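Local coordinates for Ent-copalyl diphosphate synthase (Streptomyces platensis, PDB 5BP8), which is probably a terpene cyclase, largely alpha-helical, with a domain related to the C-terminal domain of squalene-hopene cyclases, at residues 348-353 with 394-399. Sequence-based numbering, arbitrary orientation.
With SO4 (sulfate ion), chain B.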
ATOM      1  N   SER A 348      12.820   7.142  -2.484  1.00 21.34           N
ATOM      2  CA  SER A 348      12.276   6.479  -1.325  1.00 20.49           C
ATOM      3  C   SER A 348      13.355   6.213  -0.274  1.00 21.27           C
ATOM      4  O   SER A 348      14.378   5.580  -0.558  1.00 21.94           O
ATOM      5  CB  SER A 348      11.637   5.167  -1.746  1.00 20.33           C
ATOM      6  OG  SER A 348      11.324   4.372  -0.623  1.00 20.02           O
ATOM      7  N   THR A 349      13.113   6.665   0.947  1.00 20.84           N
ATOM      8  CA  THR A 349      14.036   6.396   2.066  1.00 21.44           C
ATOM      9  C   THR A 349      13.956   4.938   2.494  1.00 20.78           C
ATOM     10  O   THR A 349      14.995   4.300   2.712  1.00 21.40           O
ATOM     11  CB  THR A 349      13.732   7.295   3.282  1.00 21.71           C
ATOM     12  OG1 THR A 349      12.347   7.146   3.655  1.00 22.33           O
ATOM     13  CG2 THR A 349      14.021   8.753   2.958  1.00 22.36           C
ATOM     14  N   SER A 350      12.735   4.372   2.547  1.00 19.77           N
ATOM     15  CA  SER A 350      12.558   2.976   2.967  1.00 19.57           C
ATOM     16  C   SER A 350      13.215   2.025   1.953  1.00 19.29           C
ATOM     17  O   SER A 350      13.770   1.001   2.338  1.00 20.52           O
ATOM     18  CB  SER A 350      11.064   2.607   3.190  1.00 19.71           C
ATOM     19  OG  SER A 350      10.394   2.499   1.958  1.00 19.75           O
ATOM     20  N   THR A 351      13.145   2.359   0.673  1.00 19.17           N
ATOM     21  CA  THR A 351      13.769   1.545  -0.372  1.00 19.51           C
ATOM     22  C   THR A 351      15.294   1.486  -0.175  1.00 20.19           C
ATOM     23  O   THR A 351      15.904   0.414  -0.211  1.00 21.22           O
ATOM     24  CB  THR A 351      13.418   2.084  -1.757  1.00 19.75           C
ATOM     25  OG1 THR A 351      11.993   2.009  -1.956  1.00 19.73           O
ATOM     26  CG2 THR A 351      14.133   1.312  -2.889  1.00 20.25           C
ATOM     27  N   ASN A 352      15.896   2.644   0.043  1.00 21.37           N
ATOM     28  CA  ASN A 352      17.336   2.699   0.286  1.00 22.32           C
ATOM     29  C   ASN A 352      17.745   1.968   1.546  1.00 23.21           C
ATOM     30  O   ASN A 352      18.757   1.258   1.541  1.00 22.44           O
ATOM     31  CB  ASN A 352      17.833   4.135   0.253  1.00 23.43           C
ATOM     32  CG  ASN A 352      18.031   4.634  -1.167  1.00 25.55           C
ATOM     33  OD1 ASN A 352      19.149   4.554  -1.731  1.00 26.91           O
ATOM     34  ND2 ASN A 352      16.957   5.108  -1.781  1.00 25.52           N
ATOM     35  N   ALA A 353      16.953   2.105   2.618  1.00 21.31           N
ATOM     36  CA  ALA A 353      17.132   1.258   3.809  1.00 21.73           C
ATOM     37  C   ALA A 353      17.128  -0.230   3.483  1.00 21.53           C
ATOM     38  O   ALA A 353      18.009  -0.978   3.950  1.00 21.86           O
ATOM     39  CB  ALA A 353      16.078   1.569   4.875  1.00 20.83           C
ATOM     40  N   TRP A 394      12.279   9.871   9.922  1.00 22.31           N
ATOM     41  CA  TRP A 394      12.319   9.931   8.472  1.00 22.43           C
ATOM     42  C   TRP A 394      10.861   9.880   7.979  1.00 21.97           C
ATOM     43  O   TRP A 394       9.981   9.529   8.738  1.00 22.68           O
ATOM     44  CB  TRP A 394      13.054   8.729   7.849  1.00 22.99           C
ATOM     45  CG  TRP A 394      14.576   8.771   7.885  1.00 23.89           C
ATOM     46  CD1 TRP A 394      15.412   9.155   6.876  1.00 24.29           C
ATOM     47  CD2 TRP A 394      15.409   8.330   8.952  1.00 24.78           C
ATOM     48  NE1 TRP A 394      16.730   9.015   7.271  1.00 25.26           N
ATOM     49  CE2 TRP A 394      16.750   8.480   8.530  1.00 25.30           C
ATOM     50  CE3 TRP A 394      15.157   7.831  10.234  1.00 25.08           C
ATOM     51  CZ2 TRP A 394      17.846   8.162   9.366  1.00 27.33           C
ATOM     52  CZ3 TRP A 394      16.230   7.487  11.048  1.00 26.88           C
ATOM     53  CH2 TRP A 394      17.566   7.667  10.613  1.00 26.77           C
HETATM   54  N   MSE A 395      10.653  10.233   6.720  1.00 21.78           N
HETATM   55  CA  MSE A 395       9.375  10.006   6.029  1.00 23.04           C
HETATM   56  C   MSE A 395       9.711   9.267   4.761  1.00 22.74           C
HETATM   57  O   MSE A 395      10.814   9.409   4.220  1.00 22.04           O
HETATM   58  CB  MSE A 395       8.705  11.323   5.657  1.00 25.65           C
HETATM   59  CG  MSE A 395       7.761  11.895   6.711  1.00 30.78           C
HETATM   60 SE   MSE A 395       6.261  10.696   7.187  0.65 31.61          SE
HETATM   61  CE  MSE A 395       4.955  10.687   5.725  1.00 31.24           C
ATOM     62  N   ASP A 396       8.745   8.500   4.246  1.00 21.44           N
ATOM     63  CA  ASP A 396       8.936   7.713   3.040  1.00 21.62           C
ATOM     64  C   ASP A 396       7.736   7.867   2.126  1.00 22.92           C
ATOM     65  O   ASP A 396       6.606   8.001   2.593  1.00 21.74           O
ATOM     66  CB  ASP A 396       9.105   6.236   3.355  1.00 21.72           C
ATOM     67  CG  ASP A 396       9.344   5.399   2.109  1.00 22.17           C
ATOM     68  OD1 ASP A 396      10.345   5.662   1.420  1.00 20.88           O
ATOM     69  OD2 ASP A 396       8.551   4.459   1.826  1.00 22.13           O
ATOM     70  N   LYS A 397       8.001   7.818   0.831  1.00 23.01           N
ATOM     71  CA  LYS A 397       6.966   7.981  -0.173  1.00 23.92           C
ATOM     72  C   LYS A 397       5.924   6.879  -0.212  1.00 21.61           C
ATOM     73  O   LYS A 397       4.864   7.093  -0.771  1.00 22.94           O
ATOM     74  CB  LYS A 397       7.595   8.132  -1.577  1.00 23.66           C
ATOM     75  CG  LYS A 397       8.156   6.858  -2.166  1.00 24.30           C
ATOM     76  CD  LYS A 397       8.929   7.127  -3.462  1.00 24.59           C
ATOM     77  CE  LYS A 397       8.011   7.537  -4.600  1.00 23.78           C
ATOM     78  NZ  LYS A 397       8.753   7.598  -5.889  1.00 23.75           N
ATOM     79  N   TRP A 398       6.233   5.667   0.259  1.00 21.69           N
ATOM     80  CA  TRP A 398       5.318   4.532   0.095  1.00 20.58           C
ATOM     81  C   TRP A 398       4.313   4.364   1.242  1.00 19.85           C
ATOM     82  O   TRP A 398       3.481   3.487   1.170  1.00 19.16           O
ATOM     83  CB  TRP A 398       6.089   3.207  -0.061  1.00 22.32           C
ATOM     84  CG  TRP A 398       7.018   3.208  -1.261  1.00 23.71           C
ATOM     85  CD1 TRP A 398       8.364   2.967  -1.254  1.00 24.50           C
ATOM     86  CD2 TRP A 398       6.667   3.496  -2.632  1.00 24.27           C
ATOM     87  NE1 TRP A 398       8.868   3.063  -2.545  1.00 24.26           N
ATOM     88  CE2 TRP A 398       7.852   3.399  -3.400  1.00 24.79           C
ATOM     89  CE3 TRP A 398       5.470   3.822  -3.283  1.00 25.85           C
ATOM     90  CZ2 TRP A 398       7.873   3.639  -4.784  1.00 26.06           C
ATOM     91  CZ3 TRP A 398       5.494   4.059  -4.665  1.00 26.78           C
ATOM     92  CH2 TRP A 398       6.686   3.954  -5.398  1.00 26.47           C
ATOM     93  N   HIS A 399       4.413   5.169   2.289  1.00 18.42           N
ATOM     94  CA  HIS A 399       3.681   4.907   3.512  1.00 17.44           C
ATOM     95  C   HIS A 399       3.310   6.232   4.150  1.00 17.46           C
ATOM     96  O   HIS A 399       4.111   7.170   4.214  1.00 18.41           O
ATOM     97  CB  HIS A 399       4.545   4.032   4.400  1.00 17.58           C
ATOM     98  CG  HIS A 399       3.812   3.237   5.431  1.00 16.76           C
ATOM     99  ND1 HIS A 399       3.222   3.801   6.539  1.00 16.43           N
ATOM    100  CD2 HIS A 399       3.633   1.907   5.556  1.00 16.92           C
ATOM    101  CE1 HIS A 399       2.704   2.858   7.293  1.00 16.77           C
ATOM    102  NE2 HIS A 399       2.953   1.694   6.723  1.00 16.90           N
TER
HETATM  103  S   SO4 B 701       7.210   9.505  -8.473  1.00 28.83           S
HETATM  104  O1  SO4 B 701       8.234   9.967  -7.503  1.00 26.61           O
HETATM  105  O2  SO4 B 701       7.675   9.934  -9.837  1.00 29.35           O
HETATM  106  O3  SO4 B 701       6.963   8.090  -8.397  1.00 30.14           O
HETATM  107  O4  SO4 B 701       5.969  10.244  -8.184  1.00 29.82           O
HETATM  108  O   HOH W   1      10.745   9.027   0.419  1.00 23.47           O
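The carboxylate of Asp396 meets the first turn of helix 349-365 and shows how one buried acid can receive the start of a buried helix. Its OD1 takes the hydroxyl of Ser348 on the syn lone pair, OG to OD1 2.6 Å. The backbone N of Ser350 reaches the same OD1 from above the carboxylate plane, N to OD1 2.9 Å. OD2 is gripped from opposite faces of that plane, by Ser350 OG at 2.7 Å and by Trp398 N at 3.0 Å, the latter bond closing an Asx turn. Four donors thus fix the carboxylate's rotation and would probably favour its charged form. Ser348 is the N-cap: with OG swung opposite its backbone N (chi1 169°), the hydroxyl accepts from Thr351 N and Thr351 OG1 while donating to Asp396. Thr349 holds OG1 between its backbone N and carbonyl carbon (chi1 55°), from where it donates to Met395 O (2.8 Å), arriving above the carbonyl plane; its CG2 lies near Trp394 CD1. At the other end, Ser350 OG and Thr351 OG1 come to the edge of the Trp398 indole, while Lys397 CG lies over the centre of one face, 3.6 Å above the ring plane. The lysine bends at chi3, and NZ donates to a sulfate ion and to Thr346 O. In the helical domain, the loop between helices 370-386 and 402-416 thereby holds the start of helix 349-365; Thr349 also packs on Trp383 of the former and Asp396 on Ala405 of the latter, while the Trp398 backbone bonds to His496 of the small two-stranded sheet.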